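PDB 4RM4: cytochrome P450 from Bacillus subtilis subsp. subtilis, which probably acts as a haem-dependent monooxygenase, using the iron of its protoporphyrin IX to insert one oxygen atom from dioxygen into organic substrates. Local coordinates for residues E109-E114 against I144-G149; F135-P140 against Q157-S162; V39-D42 against V47-V50. All coordinates share one frame; numbering follows the deposited sequence.

Contact 1 of 3, residues E109-E114 against I144-G149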
ATOM      1  N   GLU A 109      14.686  -6.902   9.934  1.00 24.38           N
ATOM      2  CA  GLU A 109      14.730  -7.882   8.844  1.00 28.35           C
ATOM      3  C   GLU A 109      14.720  -9.315   9.385  1.00 28.12           C
ATOM      4  O   GLU A 109      13.959 -10.161   8.899  1.00 25.85           O
ATOM      5  CB  GLU A 109      15.946  -7.646   7.948  1.00 28.89           C
ATOM      6  CG  GLU A 109      16.058  -8.631   6.799  1.00 32.56           C
ATOM      7  CD  GLU A 109      17.288  -8.391   5.953  1.00 39.65           C
ATOM      8  OE1 GLU A 109      18.169  -7.615   6.388  1.00 45.95           O
ATOM      9  OE2 GLU A 109      17.370  -8.975   4.850  1.00 46.71           O
ATOM     10  N   PRO A 110      15.573  -9.592  10.387  1.00 31.86           N
ATOM     11  CA  PRO A 110      15.540 -10.871  11.099  1.00 33.03           C
ATOM     12  C   PRO A 110      14.127 -11.313  11.447  1.00 30.92           C
ATOM     13  O   PRO A 110      13.728 -12.423  11.084  1.00 33.94           O
ATOM     14  CB  PRO A 110      16.306 -10.568  12.390  1.00 35.00           C
ATOM     15  CG  PRO A 110      17.144  -9.344  12.091  1.00 39.55           C
ATOM     16  CD  PRO A 110      16.767  -8.807  10.746  1.00 31.52           C
ATOM     17  N   ARG A 111      13.370 -10.463  12.138  1.00 29.94           N
ATOM     18  CA  ARG A 111      12.037 -10.852  12.595  1.00 25.91           C
ATOM     19  C   ARG A 111      11.016 -11.011  11.472  1.00 31.00           C
ATOM     20  O   ARG A 111      10.101 -11.831  11.570  1.00 29.30           O
ATOM     21  CB  ARG A 111      11.503  -9.890  13.656  1.00 35.37           C
ATOM     22  CG  ARG A 111      11.243 -10.559  15.002  1.00 42.21           C
ATOM     23  CD  ARG A 111      10.126 -11.595  14.896  1.00 42.38           C
ATOM     24  NE  ARG A 111      10.290 -12.670  15.871  1.00 46.87           N
ATOM     25  CZ  ARG A 111       9.340 -13.539  16.200  1.00 46.67           C
ATOM     26  NH1 ARG A 111       8.133 -13.461  15.647  1.00 37.73           N
ATOM     27  NH2 ARG A 111       9.595 -14.482  17.097  1.00 54.27           N
ATOM     28  N   ILE A 112      11.161 -10.222  10.411  1.00 26.73           N
ATOM     29  CA  ILE A 112      10.254 -10.346   9.278  1.00 26.67           C
ATOM     30  C   ILE A 112      10.515 -11.677   8.582  1.00 23.69           C
ATOM     31  O   ILE A 112       9.578 -12.345   8.128  1.00 26.73           O
ATOM     32  CB  ILE A 112      10.410  -9.165   8.300  1.00 20.94           C
ATOM     33  CG1 ILE A 112      10.123  -7.845   9.045  1.00 25.78           C
ATOM     34  CG2 ILE A 112       9.503  -9.366   7.084  1.00 27.02           C
ATOM     35  CD1 ILE A 112      10.579  -6.585   8.314  1.00 23.39           C
ATOM     36  N   GLN A 113      11.784 -12.072   8.533  1.00 25.27           N
ATOM     37  CA  GLN A 113      12.171 -13.358   7.957  1.00 27.13           C
ATOM     38  C   GLN A 113      11.588 -14.518   8.751  1.00 31.24           C
ATOM     39  O   GLN A 113      11.067 -15.478   8.183  1.00 29.37           O
ATOM     40  CB  GLN A 113      13.694 -13.485   7.857  1.00 31.94           C
ATOM     41  CG  GLN A 113      14.174 -14.747   7.130  1.00 25.05           C
ATOM     42  CD  GLN A 113      13.764 -14.788   5.664  1.00 29.39           C
ATOM     43  OE1 GLN A 113      14.226 -13.984   4.854  1.00 28.56           O
ATOM     44  NE2 GLN A 113      12.898 -15.734   5.317  1.00 25.56           N
ATOM     45  N   GLU A 114      11.668 -14.423  10.073  1.00 28.72           N
ATOM     46  CA  GLU A 114      11.163 -15.481  10.932  1.00 33.28           C
ATOM     47  C   GLU A 114       9.650 -15.625  10.780  1.00 31.51           C
ATOM     48  O   GLU A 114       9.132 -16.734  10.686  1.00 33.39           O
ATOM     49  CB  GLU A 114      11.569 -15.210  12.383  1.00 36.93           C
ATOM     50  CG  GLU A 114      13.077 -15.208  12.586  1.00 40.22           C
ATOM     51  CD  GLU A 114      13.513 -14.657  13.939  1.00 44.52           C
ATOM     52  OE1 GLU A 114      12.678 -14.055  14.644  1.00 41.55           O
ATOM     53  OE2 GLU A 114      14.699 -14.826  14.293  1.00 43.08           O
ATOM     54  N   ILE A 144       3.478  -5.652  11.308  1.00 19.80           N
ATOM     55  CA  ILE A 144       3.234  -4.313  11.845  1.00 19.45           C
ATOM     56  C   ILE A 144       2.878  -4.375  13.333  1.00 19.57           C
ATOM     57  O   ILE A 144       3.188  -3.466  14.115  1.00 18.69           O
ATOM     58  CB  ILE A 144       2.131  -3.562  11.057  1.00 20.10           C
ATOM     59  CG1 ILE A 144       2.245  -2.056  11.303  1.00 17.27           C
ATOM     60  CG2 ILE A 144       0.744  -4.102  11.391  1.00 18.87           C
ATOM     61  CD1 ILE A 144       3.556  -1.446  10.776  1.00 14.18           C
ATOM     62  N   SER A 145       2.233  -5.459  13.739  1.00 19.29           N
ATOM     63  CA  SER A 145       1.900  -5.577  15.155  1.00 20.13           C
ATOM     64  C   SER A 145       3.192  -5.646  15.972  1.00 18.72           C
ATOM     65  O   SER A 145       3.305  -5.009  17.014  1.00 20.38           O
ATOM     66  CB  SER A 145       1.011  -6.794  15.426  1.00 24.47           C
ATOM     67  OG  SER A 145       1.777  -7.985  15.452  1.00 35.10           O
ATOM     68  N   GLU A 146       4.161  -6.415  15.494  1.00 18.25           N
ATOM     69  CA  GLU A 146       5.444  -6.542  16.192  1.00 21.08           C
ATOM     70  C   GLU A 146       6.255  -5.260  16.109  1.00 25.37           C
ATOM     71  O   GLU A 146       6.942  -4.873  17.059  1.00 24.21           O
ATOM     72  CB  GLU A 146       6.245  -7.740  15.670  1.00 20.96           C
ATOM     73  CG  GLU A 146       5.569  -9.088  15.903  1.00 30.62           C
ATOM     74  CD  GLU A 146       6.539 -10.257  15.828  1.00 28.63           C
ATOM     75  OE1 GLU A 146       7.764 -10.016  15.763  1.00 29.82           O
ATOM     76  OE2 GLU A 146       6.077 -11.417  15.846  1.00 33.51           O
ATOM     77  N   LEU A 147       6.160  -4.584  14.973  1.00 25.11           N
ATOM     78  CA  LEU A 147       6.817  -3.298  14.819  1.00 23.80           C
ATOM     79  C   LEU A 147       6.140  -2.198  15.628  1.00 20.87           C
ATOM     80  O   LEU A 147       6.771  -1.194  15.955  1.00 26.10           O
ATOM     81  CB  LEU A 147       6.872  -2.899  13.344  1.00 22.71           C
ATOM     82  CG  LEU A 147       8.154  -3.260  12.612  1.00 26.86           C
ATOM     83  CD1 LEU A 147       9.318  -2.528  13.252  1.00 27.62           C
ATOM     84  CD2 LEU A 147       8.371  -4.778  12.614  1.00 26.19           C
ATOM     85  N   LEU A 148       4.863  -2.381  15.953  1.00 20.21           N
ATOM     86  CA  LEU A 148       4.143  -1.431  16.812  1.00 21.58           C
ATOM     87  C   LEU A 148       4.160  -1.826  18.279  1.00 26.98           C
ATOM     88  O   LEU A 148       3.476  -1.206  19.101  1.00 30.71           O
ATOM     89  CB  LEU A 148       2.690  -1.267  16.367  1.00 22.67           C
ATOM     90  CG  LEU A 148       2.505  -0.318  15.187  1.00 20.66           C
ATOM     91  CD1 LEU A 148       1.082  -0.410  14.663  1.00 20.19           C
ATOM     92  CD2 LEU A 148       2.821   1.098  15.628  1.00 19.78           C
ATOM     93  N   GLY A 149       4.913  -2.872  18.601  1.00 28.71           N
ATOM     94  CA  GLY A 149       5.080  -3.285  19.984  1.00 27.83           C
ATOM     95  C   GLY A 149       3.830  -3.865  20.617  1.00 28.75           C
ATOM     96  O   GLY A 149       3.665  -3.823  21.838  1.00 30.73           O
TER

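Contact 2 of 3, residues F135-P140 against Q157-S162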
ATOM      1  N   PHE A 135      -0.888 -16.608   3.265  1.00 21.41           N
ATOM      2  CA  PHE A 135       0.436 -15.997   3.209  1.00 17.82           C
ATOM      3  C   PHE A 135       0.392 -14.473   3.142  1.00 18.59           C
ATOM      4  O   PHE A 135       0.754 -13.811   4.103  1.00 20.24           O
ATOM      5  CB  PHE A 135       1.255 -16.584   2.053  1.00 21.63           C
ATOM      6  CG  PHE A 135       2.709 -16.172   2.049  1.00 20.77           C
ATOM      7  CD1 PHE A 135       3.538 -16.456   3.129  1.00 19.27           C
ATOM      8  CD2 PHE A 135       3.250 -15.521   0.954  1.00 21.62           C
ATOM      9  CE1 PHE A 135       4.872 -16.090   3.124  1.00 18.30           C
ATOM     10  CE2 PHE A 135       4.584 -15.147   0.933  1.00 21.12           C
ATOM     11  CZ  PHE A 135       5.404 -15.434   2.014  1.00 18.51           C
ATOM     12  N   SER A 136      -0.054 -13.913   2.023  1.00 16.54           N
ATOM     13  CA  SER A 136       0.056 -12.460   1.846  1.00 17.62           C
ATOM     14  C   SER A 136      -0.884 -11.643   2.733  1.00 17.84           C
ATOM     15  O   SER A 136      -0.542 -10.522   3.093  1.00 19.21           O
ATOM     16  CB  SER A 136      -0.107 -12.072   0.370  1.00 15.40           C
ATOM     17  OG  SER A 136      -1.414 -12.346  -0.079  1.00 17.25           O
ATOM     18  N   TYR A 137      -2.055 -12.186   3.083  1.00 17.32           N
ATOM     19  CA  TYR A 137      -2.982 -11.496   3.997  1.00 22.30           C
ATOM     20  C   TYR A 137      -2.460 -11.383   5.446  1.00 21.10           C
ATOM     21  O   TYR A 137      -2.405 -10.281   6.024  1.00 20.00           O
ATOM     22  CB  TYR A 137      -4.398 -12.114   3.937  1.00 20.04           C
ATOM     23  CG  TYR A 137      -5.246 -11.946   5.188  1.00 24.49           C
ATOM     24  CD1 TYR A 137      -5.628 -10.693   5.633  1.00 26.89           C
ATOM     25  CD2 TYR A 137      -5.684 -13.056   5.904  1.00 31.06           C
ATOM     26  CE1 TYR A 137      -6.423 -10.539   6.774  1.00 28.94           C
ATOM     27  CE2 TYR A 137      -6.475 -12.917   7.041  1.00 32.51           C
ATOM     28  CZ  TYR A 137      -6.838 -11.658   7.472  1.00 33.24           C
ATOM     29  OH  TYR A 137      -7.624 -11.528   8.601  1.00 40.06           O
ATOM     30  N   PRO A 138      -2.060 -12.506   6.045  1.00 22.13           N
ATOM     31  CA  PRO A 138      -1.599 -12.405   7.436  1.00 19.68           C
ATOM     32  C   PRO A 138      -0.236 -11.726   7.629  1.00 21.15           C
ATOM     33  O   PRO A 138      -0.007 -11.100   8.680  1.00 20.12           O
ATOM     34  CB  PRO A 138      -1.508 -13.869   7.871  1.00 24.01           C
ATOM     35  CG  PRO A 138      -1.296 -14.630   6.583  1.00 21.55           C
ATOM     36  CD  PRO A 138      -2.145 -13.909   5.587  1.00 19.54           C
ATOM     37  N   LEU A 139       0.651 -11.841   6.648  1.00 20.46           N
ATOM     38  CA  LEU A 139       2.039 -11.418   6.840  1.00 18.48           C
ATOM     39  C   LEU A 139       2.205  -9.955   7.285  1.00 16.46           C
ATOM     40  O   LEU A 139       2.872  -9.701   8.290  1.00 18.16           O
ATOM     41  CB  LEU A 139       2.892 -11.741   5.604  1.00 20.02           C
ATOM     42  CG  LEU A 139       4.366 -11.355   5.573  1.00 22.40           C
ATOM     43  CD1 LEU A 139       5.021 -11.533   6.922  1.00 30.49           C
ATOM     44  CD2 LEU A 139       5.085 -12.197   4.522  1.00 25.19           C
ATOM     45  N   PRO A 140       1.594  -8.996   6.561  1.00 17.94           N
ATOM     46  CA  PRO A 140       1.852  -7.596   6.941  1.00 17.63           C
ATOM     47  C   PRO A 140       1.267  -7.221   8.300  1.00 20.00           C
ATOM     48  O   PRO A 140       1.797  -6.341   8.994  1.00 19.54           O
ATOM     49  CB  PRO A 140       1.149  -6.795   5.837  1.00 17.84           C
ATOM     50  CG  PRO A 140       1.119  -7.736   4.658  1.00 17.16           C
ATOM     51  CD  PRO A 140       0.882  -9.091   5.271  1.00 19.83           C
ATOM     52  N   GLN A 157      -6.814  -9.834  19.188  1.00 24.64           N
ATOM     53  CA  GLN A 157      -7.641  -8.651  19.309  1.00 28.48           C
ATOM     54  C   GLN A 157      -7.169  -7.639  18.278  1.00 26.27           C
ATOM     55  O   GLN A 157      -7.956  -6.921  17.666  1.00 26.86           O
ATOM     56  CB  GLN A 157      -7.475  -8.089  20.718  1.00 32.37           C
ATOM     57  CG  GLN A 157      -8.513  -7.081  21.133  1.00 34.16           C
ATOM     58  CD  GLN A 157      -8.318  -6.653  22.576  1.00 38.10           C
ATOM     59  OE1 GLN A 157      -7.317  -7.003  23.212  1.00 33.42           O
ATOM     60  NE2 GLN A 157      -9.273  -5.898  23.103  1.00 35.92           N
ATOM     61  N   PHE A 158      -5.860  -7.591  18.094  1.00 26.51           N
ATOM     62  CA  PHE A 158      -5.261  -6.664  17.149  1.00 25.95           C
ATOM     63  C   PHE A 158      -5.593  -7.050  15.711  1.00 24.92           C
ATOM     64  O   PHE A 158      -5.988  -6.214  14.909  1.00 25.98           O
ATOM     65  CB  PHE A 158      -3.751  -6.636  17.348  1.00 27.41           C
ATOM     66  CG  PHE A 158      -3.081  -5.487  16.673  1.00 24.75           C
ATOM     67  CD1 PHE A 158      -3.153  -4.222  17.218  1.00 26.39           C
ATOM     68  CD2 PHE A 158      -2.390  -5.670  15.502  1.00 23.15           C
ATOM     69  CE1 PHE A 158      -2.540  -3.150  16.598  1.00 28.60           C
ATOM     70  CE2 PHE A 158      -1.766  -4.602  14.881  1.00 30.80           C
ATOM     71  CZ  PHE A 158      -1.843  -3.346  15.443  1.00 20.47           C
ATOM     72  N   LYS A 159      -5.428  -8.327  15.392  1.00 21.47           N
ATOM     73  CA  LYS A 159      -5.802  -8.846  14.085  1.00 23.94           C
ATOM     74  C   LYS A 159      -7.269  -8.549  13.776  1.00 25.98           C
ATOM     75  O   LYS A 159      -7.610  -8.142  12.674  1.00 24.20           O
ATOM     76  CB  LYS A 159      -5.534 -10.348  14.029  1.00 28.22           C
ATOM     77  CG  LYS A 159      -5.927 -11.010  12.720  1.00 30.78           C
ATOM     78  CD  LYS A 159      -5.073 -10.488  11.567  1.00 34.37           C
ATOM     79  CE  LYS A 159      -5.151 -11.410  10.360  1.00 33.61           C
ATOM     80  NZ  LYS A 159      -4.258 -10.978   9.247  1.00 26.35           N
ATOM     81  N   ALA A 160      -8.135  -8.741  14.768  1.00 25.23           N
ATOM     82  CA  ALA A 160      -9.563  -8.498  14.598  1.00 23.10           C
ATOM     83  C   ALA A 160      -9.861  -7.058  14.196  1.00 26.16           C
ATOM     84  O   ALA A 160     -10.703  -6.809  13.332  1.00 25.85           O
ATOM     85  CB  ALA A 160     -10.318  -8.858  15.872  1.00 24.27           C
ATOM     86  N   TRP A 161      -9.175  -6.118  14.841  1.00 22.69           N
ATOM     87  CA  TRP A 161      -9.244  -4.705  14.466  1.00 25.53           C
ATOM     88  C   TRP A 161      -8.760  -4.468  13.033  1.00 25.82           C
ATOM     89  O   TRP A 161      -9.376  -3.707  12.279  1.00 28.43           O
ATOM     90  CB  TRP A 161      -8.396  -3.871  15.424  1.00 25.11           C
ATOM     91  CG  TRP A 161      -9.010  -3.677  16.776  1.00 29.81           C
ATOM     92  CD1 TRP A 161     -10.333  -3.522  17.061  1.00 34.76           C
ATOM     93  CD2 TRP A 161      -8.320  -3.625  18.029  1.00 29.71           C
ATOM     94  NE1 TRP A 161     -10.513  -3.371  18.417  1.00 33.18           N
ATOM     95  CE2 TRP A 161      -9.290  -3.434  19.034  1.00 31.64           C
ATOM     96  CE3 TRP A 161      -6.972  -3.725  18.401  1.00 27.59           C
ATOM     97  CZ2 TRP A 161      -8.960  -3.340  20.384  1.00 25.55           C
ATOM     98  CZ3 TRP A 161      -6.647  -3.630  19.741  1.00 30.38           C
ATOM     99  CH2 TRP A 161      -7.637  -3.440  20.716  1.00 28.46           C
ATOM    100  N   SER A 162      -7.654  -5.108  12.658  1.00 22.08           N
ATOM    101  CA  SER A 162      -7.123  -4.935  11.303  1.00 27.41           C
ATOM    102  C   SER A 162      -8.084  -5.459  10.250  1.00 29.15           C
ATOM    103  O   SER A 162      -8.159  -4.920   9.141  1.00 22.30           O
ATOM    104  CB  SER A 162      -5.747  -5.585  11.148  1.00 26.78           C
ATOM    105  OG  SER A 162      -4.740  -4.741  11.668  1.00 24.83           O
TER
HETATM  106  O   HOH W   1      -2.077 -11.861  10.661  1.00 27.54           O

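Contact 3 of 3, residues V39-D42 against V47-V50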
ATOM      1  N   VAL A  39      -7.541  13.724 -19.669  1.00 17.20           N
ATOM      2  CA  VAL A  39      -8.002  14.568 -18.573  1.00 18.27           C
ATOM      3  C   VAL A  39      -9.517  14.717 -18.702  1.00 22.92           C
ATOM      4  O   VAL A  39     -10.003  15.420 -19.564  1.00 22.14           O
ATOM      5  CB  VAL A  39      -7.332  15.953 -18.577  1.00 19.97           C
ATOM      6  CG1 VAL A  39      -7.868  16.801 -17.435  1.00 19.60           C
ATOM      7  CG2 VAL A  39      -5.821  15.804 -18.466  1.00 20.85           C
ATOM      8  N   SER A  40     -10.254  14.048 -17.831  1.00 17.12           N
ATOM      9  CA  SER A  40     -11.683  13.826 -18.052  1.00 22.88           C
ATOM     10  C   SER A  40     -12.502  14.343 -16.870  1.00 22.48           C
ATOM     11  O   SER A  40     -12.071  14.213 -15.734  1.00 18.67           O
ATOM     12  CB  SER A  40     -11.911  12.318 -18.219  1.00 17.62           C
ATOM     13  OG  SER A  40     -13.275  12.011 -18.376  1.00 30.33           O
ATOM     14  N   PHE A  41     -13.675  14.927 -17.126  1.00 20.81           N
ATOM     15  CA  PHE A  41     -14.518  15.400 -16.021  1.00 16.95           C
ATOM     16  C   PHE A  41     -15.809  14.595 -15.906  1.00 17.67           C
ATOM     17  O   PHE A  41     -16.541  14.426 -16.872  1.00 18.03           O
ATOM     18  CB  PHE A  41     -14.843  16.889 -16.171  1.00 16.83           C
ATOM     19  CG  PHE A  41     -15.442  17.506 -14.933  1.00 15.73           C
ATOM     20  CD1 PHE A  41     -14.669  17.681 -13.794  1.00 16.49           C
ATOM     21  CD2 PHE A  41     -16.768  17.926 -14.913  1.00 18.16           C
ATOM     22  CE1 PHE A  41     -15.198  18.241 -12.656  1.00 14.84           C
ATOM     23  CE2 PHE A  41     -17.309  18.501 -13.757  1.00 18.70           C
ATOM     24  CZ  PHE A  41     -16.522  18.655 -12.631  1.00 19.15           C
ATOM     25  N   ASP A  42     -16.077  14.102 -14.707  1.00 16.67           N
ATOM     26  CA  ASP A  42     -17.269  13.314 -14.436  1.00 19.31           C
ATOM     27  C   ASP A  42     -18.319  14.274 -13.908  1.00 18.51           C
ATOM     28  O   ASP A  42     -18.147  14.865 -12.846  1.00 16.46           O
ATOM     29  CB  ASP A  42     -16.905  12.232 -13.407  1.00 18.66           C
ATOM     30  CG  ASP A  42     -18.100  11.418 -12.940  1.00 26.29           C
ATOM     31  OD1 ASP A  42     -19.221  11.960 -12.850  1.00 20.76           O
ATOM     32  OD2 ASP A  42     -17.890  10.228 -12.620  1.00 30.32           O
ATOM     33  N   VAL A  47     -15.838  15.319 -10.534  1.00 14.77           N
ATOM     34  CA  VAL A  47     -14.438  15.059 -10.301  1.00 18.05           C
ATOM     35  C   VAL A  47     -13.684  14.861 -11.605  1.00 16.55           C
ATOM     36  O   VAL A  47     -14.199  14.279 -12.568  1.00 18.35           O
ATOM     37  CB  VAL A  47     -14.245  13.842  -9.374  1.00 18.13           C
ATOM     38  CG1 VAL A  47     -12.769  13.609  -9.110  1.00 19.13           C
ATOM     39  CG2 VAL A  47     -14.983  14.066  -8.067  1.00 20.25           C
ATOM     40  N   TRP A  48     -12.468  15.391 -11.639  1.00 16.38           N
ATOM     41  CA  TRP A  48     -11.552  15.156 -12.741  1.00 15.36           C
ATOM     42  C   TRP A  48     -10.763  13.861 -12.560  1.00 13.47           C
ATOM     43  O   TRP A  48     -10.356  13.538 -11.457  1.00 18.23           O
ATOM     44  CB  TRP A  48     -10.552  16.306 -12.814  1.00 16.78           C
ATOM     45  CG  TRP A  48     -11.131  17.611 -13.232  1.00 15.02           C
ATOM     46  CD1 TRP A  48     -11.535  18.633 -12.436  1.00 20.77           C
ATOM     47  CD2 TRP A  48     -11.313  18.046 -14.570  1.00 16.55           C
ATOM     48  NE1 TRP A  48     -11.984  19.683 -13.198  1.00 20.25           N
ATOM     49  CE2 TRP A  48     -11.857  19.342 -14.521  1.00 16.69           C
ATOM     50  CE3 TRP A  48     -11.093  17.450 -15.815  1.00 18.64           C
ATOM     51  CZ2 TRP A  48     -12.179  20.059 -15.667  1.00 18.62           C
ATOM     52  CZ3 TRP A  48     -11.394  18.168 -16.954  1.00 15.97           C
ATOM     53  CH2 TRP A  48     -11.943  19.456 -16.870  1.00 15.19           C
ATOM     54  N   SER A  49     -10.521  13.150 -13.656  1.00 13.55           N
ATOM     55  CA  SER A  49      -9.631  11.990 -13.647  1.00 13.44           C
ATOM     56  C   SER A  49      -8.450  12.244 -14.585  1.00 15.16           C
ATOM     57  O   SER A  49      -8.618  12.735 -15.693  1.00 16.56           O
ATOM     58  CB  SER A  49     -10.389  10.718 -14.048  1.00 15.30           C
ATOM     59  OG  SER A  49     -11.298  10.357 -13.022  1.00 16.74           O
ATOM     60  N   VAL A  50      -7.246  11.939 -14.122  1.00 15.67           N
ATOM     61  CA  VAL A  50      -6.042  12.256 -14.873  1.00 16.84           C
ATOM     62  C   VAL A  50      -5.264  10.950 -15.077  1.00 16.01           C
ATOM     63  O   VAL A  50      -5.075  10.206 -14.128  1.00 13.48           O
ATOM     64  CB  VAL A  50      -5.188  13.323 -14.145  1.00 20.22           C
ATOM     65  CG1 VAL A  50      -3.849  13.457 -14.810  1.00 20.45           C
ATOM     66  CG2 VAL A  50      -5.919  14.676 -14.157  1.00 18.83           C
TER

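Contact 1 of 3, residues E109-E114 against I144-G149
A bend at chi2 (-65°) turns the Arg111 chain aside after CG, while Glu146, its CG anti to the carbonyl carbon, runs extended from there to its carboxylate, and the two side chains meet at about a right angle. The ends form a salt bridge, with Arg111 NH1 2.9 Å from Glu146 OE2. The other carboxylate oxygen lies beside the aliphatic part of the arginine, Glu146 OE1 standing 3.0 Å from Arg111 CD. Guanidinium and carboxylate planes are 45° apart, so this is not the flat, two-pronged pairing the two groups can make.

The pair ties helix 102-123 to the C-terminal end of helix 138-147 in the helical part of the P450 fold. Here the helices stand well apart, Arg111 CA and Glu146 CA being 8.7 Å from each other, and two long, flexible, oppositely charged chains suit such a span at the surface. A second acid joins from one turn further along: Arg111 NE makes a salt bridge of 3.0 Å with Glu114 OE1. The arginine thus sits between two carboxylates, which probably steadies its positive charge. Just past Glu146 the helix closes in a Schellman motif, where Gly149, at positive phi, gives a weak bond from its N to Glu146 O; lacking a CB, glycine adopts that conformation without strain. The residue after Glu146, buried Leu147, packs against Trp108 of helix 102-123.

Contact 2 of 3, residues F135-P140 against Q157-S162
Pro138 and Lys159 mark the nearest approach of the two backbones, their CA atoms 8.6 Å apart, too far for main-chain bonding, so a long side chain has to cross the interval. This is a surface contact in the helical part of the P450 fold, between the region where helix 131-136 gives way to helix 138-147 and the middle of helix 155-165. The motif is a cation-pi pair: Lys159 and Tyr137 reach out from opposite directions, and the ammonium comes over one face of the phenol ring. Lys159 NZ is 3.5 Å from the centroid of the Tyr137 ring and 26° off its normal, displaced from the middle toward the rim. Lysine suits the place because its chain is long enough to bring a charge over the ring; it leaves CA with CG anti to the backbone N (chi1 178°), bends once at chi2, and continues extended to NZ.

Its carbon CE also lies close to the hydroxyl end, 3.0 Å from Tyr137 OH. That hydroxyl is not hydrogen-bonded to the ammonium, the angle being poor; its partner is Asp163, one residue beyond segment 157-162, a bond likely to steady the ring over the lysine. Pro138 adds its CA, 3.5 Å from Lys159 NZ, and its carbonyl is drawn in through solvent: one water donates to Pro138 O at 3.0 Å and accepts from Lys159 NZ at 2.7 Å.

Contact 3 of 3, residues V39-D42 against V47-V50
Trp48 lies across the face of a two-stranded antiparallel hairpin, strands 39-42 and 47-50, at the margin of the mixed sheet of this P450, where strand 39-42 is outermost. Its CB sits 3.9 Å from Ser40 O. Because CG is anti to the carbonyl carbon (chi1 -69°), the indole swings over toward the neighbouring strand. At the ring fusion, Trp48 CE2 receives Phe41 CD1 at 3.3 Å: the phenyl turns its edge to the indole face in an edge-to-face pair, planes 53° apart. On the five-membered ring, NE1 also lies near Phe41 CD1 and gives its hydrogen bond to Asp308, just before strand 309-312. In the six-membered ring, Trp48 CE3 lies against Ser40 O and meets Val39 CG1 at 3.7 Å, and CZ3 comes almost as close to the same methyl. Phe41 CB stands almost straight above this ring, 3.7 Å from its centroid, a CH-pi contact that reaches CH2 at the far end. A broad ring with one polar N-H therefore suits this position, since it can cover two apolar neighbours and still bind an acid. An alanine here would probably leave Phe41 without the face its edge rests on, free to turn, and Asp308 without its indole donor.

Val39, Phe41, Trp48 and Val50 share this face, and Val39 with Val50, both buried, approach helix 53-61. Ser40, Asp42, Val47 and Ser49 line the other, more polar face; Asp42 hydrogen-bonds Asn45 in the turn. Ser40 and Ser49 form a reciprocal pair of backbone bonds, as do Asp42 and Val47. In the latter the bond from Asp42 N to Val47 O is nearly straight, 170° at the hydrogen, whereas the return bond from Val47 N to Asp42 O stretches to 3.3 Å.

Contact 3 closes first along the chain and stands apart in the mixed sheet, its centre about 41 Å from that of contact 1 and 35 Å from that of contact 2, on the opposite side of the chain's centre. Contacts 1 and 2 are neighbours, with centres about 13 Å apart. Their segments alternate in sequence, and both use helix 138-147, contact 2 at its N-terminal end and contact 1 at its C-terminal end. They touch directly where Ser145 CB packs 3.6 Å from Phe158 CE2. Contact 3 thus belongs to the beta-rich part of the P450 fold, contacts 1 and 2 to the helical part that houses the haem, which Ile144 of helix 138-147 touches.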